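Local coordinates for protein Dot/Icm T4SS effector (Legionella pneumophila, PDB 6VVE) that acts as a kinase that is switched on by host inositol hexakisphosphate and is secreted into host cells through the Dot/Icm system, at residues K24-Y29 / I112-F117. Sequence-based numbering, arbitrary orientation.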
loop_
_atom_site.group_PDB
_atom_site.type_symbol
_atom_site.label_atom_id
_atom_site.label_comp_id
_atom_site.label_asym_id
_atom_site.label_seq_id
_atom_site.Cartn_x
_atom_site.Cartn_y
_atom_site.Cartn_z
ATOM N N LYS A 24 2.209 25.400 4.852
ATOM C CA LYS A 24 2.815 25.917 3.636
ATOM C C LYS A 24 2.886 24.880 2.521
ATOM O O LYS A 24 3.014 25.258 1.352
ATOM C CB LYS A 24 4.233 26.425 3.914
ATOM C CG LYS A 24 4.413 27.115 5.252
ATOM C CD LYS A 24 5.658 27.991 5.248
ATOM C CE LYS A 24 5.385 29.340 4.596
ATOM N NZ LYS A 24 5.016 30.370 5.610
ATOM N N GLU A 25 2.792 23.589 2.849
ATOM C CA GLU A 25 3.085 22.524 1.899
ATOM C C GLU A 25 1.854 21.806 1.382
ATOM O O GLU A 25 1.816 21.439 0.208
ATOM C CB GLU A 25 4.025 21.492 2.538
ATOM C CG GLU A 25 5.258 22.084 3.205
ATOM C CD GLU A 25 6.192 21.022 3.763
ATOM O OE1 GLU A 25 5.975 19.824 3.474
ATOM O OE2 GLU A 25 7.143 21.386 4.489
ATOM N N PHE A 26 0.843 21.587 2.216
ATOM C CA PHE A 26 -0.303 20.778 1.833
ATOM C C PHE A 26 -1.596 21.400 2.339
ATOM O O PHE A 26 -1.637 21.976 3.433
ATOM C CB PHE A 26 -0.187 19.344 2.380
ATOM C CG PHE A 26 1.023 18.602 1.899
ATOM C CD1 PHE A 26 1.012 17.956 0.672
ATOM C CD2 PHE A 26 2.170 18.538 2.672
ATOM C CE1 PHE A 26 2.116 17.265 0.224
ATOM C CE2 PHE A 26 3.286 17.848 2.226
ATOM C CZ PHE A 26 3.256 17.207 1.003
ATOM N N LYS A 27 -2.655 21.263 1.535
ATOM C CA LYS A 27 -3.990 21.725 1.889
ATOM C C LYS A 27 -4.994 20.664 1.467
ATOM O O LYS A 27 -4.767 19.932 0.496
ATOM C CB LYS A 27 -4.337 23.058 1.220
ATOM C CG LYS A 27 -3.472 24.232 1.651
ATOM C CD LYS A 27 -3.823 24.706 3.057
ATOM C CE LYS A 27 -2.948 25.887 3.467
ATOM N NZ LYS A 27 -3.235 26.356 4.853
ATOM N N ILE A 28 -6.117 20.607 2.182
ATOM C CA ILE A 28 -7.206 19.686 1.881
ATOM C C ILE A 28 -8.412 20.504 1.438
ATOM O O ILE A 28 -8.830 21.437 2.143
ATOM C CB ILE A 28 -7.567 18.811 3.093
ATOM C CG1 ILE A 28 -6.334 18.078 3.619
ATOM C CG2 ILE A 28 -8.666 17.827 2.718
ATOM C CD1 ILE A 28 -5.707 17.126 2.632
ATOM N N TYR A 29 -8.970 20.157 0.274
ATOM C CA TYR A 29 -10.101 20.875 -0.290
ATOM C C TYR A 29 -11.190 19.895 -0.701
ATOM O O TYR A 29 -10.899 18.819 -1.239
ATOM C CB TYR A 29 -9.701 21.704 -1.520
ATOM C CG TYR A 29 -8.663 22.767 -1.260
ATOM C CD1 TYR A 29 -9.016 23.974 -0.670
ATOM C CD2 TYR A 29 -7.335 22.574 -1.620
ATOM C CE1 TYR A 29 -8.069 24.962 -0.441
ATOM C CE2 TYR A 29 -6.386 23.551 -1.397
ATOM C CZ TYR A 29 -6.759 24.742 -0.806
ATOM O OH TYR A 29 -5.809 25.709 -0.575
ATOM N N ILE A 112 1.003 10.095 4.596
ATOM C CA ILE A 112 0.054 9.441 3.701
ATOM C C ILE A 112 -0.155 10.275 2.442
ATOM O O ILE A 112 -0.220 9.740 1.328
ATOM C CB ILE A 112 -1.278 9.171 4.424
ATOM C CG1 ILE A 112 -1.090 8.053 5.455
ATOM C CG2 ILE A 112 -2.358 8.824 3.418
ATOM C CD1 ILE A 112 -2.362 7.689 6.220
ATOM N N ILE A 113 -0.270 11.597 2.596
ATOM C CA ILE A 113 -0.442 12.467 1.437
ATOM C C ILE A 113 0.758 12.339 0.507
ATOM O O ILE A 113 0.610 12.166 -0.709
ATOM C CB ILE A 113 -0.661 13.923 1.885
ATOM C CG1 ILE A 113 -1.999 14.075 2.606
ATOM C CG2 ILE A 113 -0.577 14.851 0.689
ATOM C CD1 ILE A 113 -2.113 15.317 3.447
ATOM N N GLU A 114 1.968 12.419 1.066
ATOM C CA GLU A 114 3.169 12.240 0.255
ATOM C C GLU A 114 3.173 10.871 -0.409
ATOM O O GLU A 114 3.541 10.737 -1.582
ATOM C CB GLU A 114 4.413 12.423 1.119
ATOM C CG GLU A 114 4.563 13.831 1.690
ATOM C CD GLU A 114 5.758 13.963 2.605
ATOM O OE1 GLU A 114 6.023 13.027 3.383
ATOM O OE2 GLU A 114 6.456 14.999 2.529
ATOM N N GLN A 115 2.751 9.838 0.323
ATOM C CA GLN A 115 2.727 8.497 -0.251
ATOM C C GLN A 115 1.673 8.394 -1.345
ATOM O O GLN A 115 1.884 7.716 -2.356
ATOM C CB GLN A 115 2.491 7.466 0.855
ATOM C CG GLN A 115 3.692 7.346 1.804
ATOM C CD GLN A 115 3.363 6.620 3.087
ATOM O OE1 GLN A 115 2.317 5.981 3.213
ATOM N NE2 GLN A 115 4.262 6.710 4.053
ATOM N N GLN A 116 0.536 9.064 -1.161
ATOM C CA GLN A 116 -0.462 9.126 -2.224
ATOM C C GLN A 116 0.130 9.741 -3.488
ATOM O O GLN A 116 -0.115 9.254 -4.600
ATOM C CB GLN A 116 -1.674 9.928 -1.756
ATOM C CG GLN A 116 -2.889 9.834 -2.676
ATOM C CD GLN A 116 -3.731 8.595 -2.399
ATOM O OE1 GLN A 116 -3.252 7.469 -2.489
ATOM N NE2 GLN A 116 -4.986 8.807 -2.039
ATOM N N PHE A 117 0.917 10.810 -3.340
ATOM C CA PHE A 117 1.543 11.419 -4.512
ATOM C C PHE A 117 2.531 10.465 -5.172
ATOM O O PHE A 117 2.607 10.390 -6.404
ATOM C CB PHE A 117 2.246 12.726 -4.133
ATOM C CG PHE A 117 1.340 13.925 -4.163
ATOM C CD1 PHE A 117 1.059 14.560 -5.365
ATOM C CD2 PHE A 117 0.767 14.409 -3.001
ATOM C CE1 PHE A 117 0.224 15.663 -5.405
ATOM C CE2 PHE A 117 -0.077 15.502 -3.033
ATOM C CZ PHE A 117 -0.351 16.131 -4.236
#
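F26 points from its strand toward the helix, and its ring slides alongside I113 in the opposite direction. The branch methyl of I113 is what it meets: CG2 of I113 lies 3.5 Å from F26 CD1, approaching the ring obliquely. That methyl sits opposite the backbone N about the CA–CB bond, while CG1 occupies the place beside the N (chi1 -67°) and carries CD1 across to I28, 4.1 Å from the I28 CD1 methyl. One helical turn after I113, F117 sets CE2 at the edge of the F26 ring, near the ring plane, 4.3 Å from F26 CE1, and I113 CG2 in turn lies in the plane of the F117 ring at its edge. Strand 26-30 belongs to the N-terminal antiparallel sheet, and residues 112-117 of helix 102-121 cross strand 26-29 at 84°. Since the helix follows strand 91-96 and precedes strand 132-134 in the chain, both part of the five-stranded sheet, it is probably the counterpart of the kinase αC helix. R39 touches both phenylalanines, and L132 lies against I28 and I113. The side chain of I28 is about 7 Å from the bound inositol hexakisphosphate. E114, partly exposed, marks the solvent side, where the fit turns looser and more polar. Its CG lies 3.7 Å from F26 CZ, and the chain beyond is extended, the carboxylate plane 82° from the ring. The exposed E25 brings OE1 to 4.9 Å from E114 OE2, two like charges that probably repel mildly.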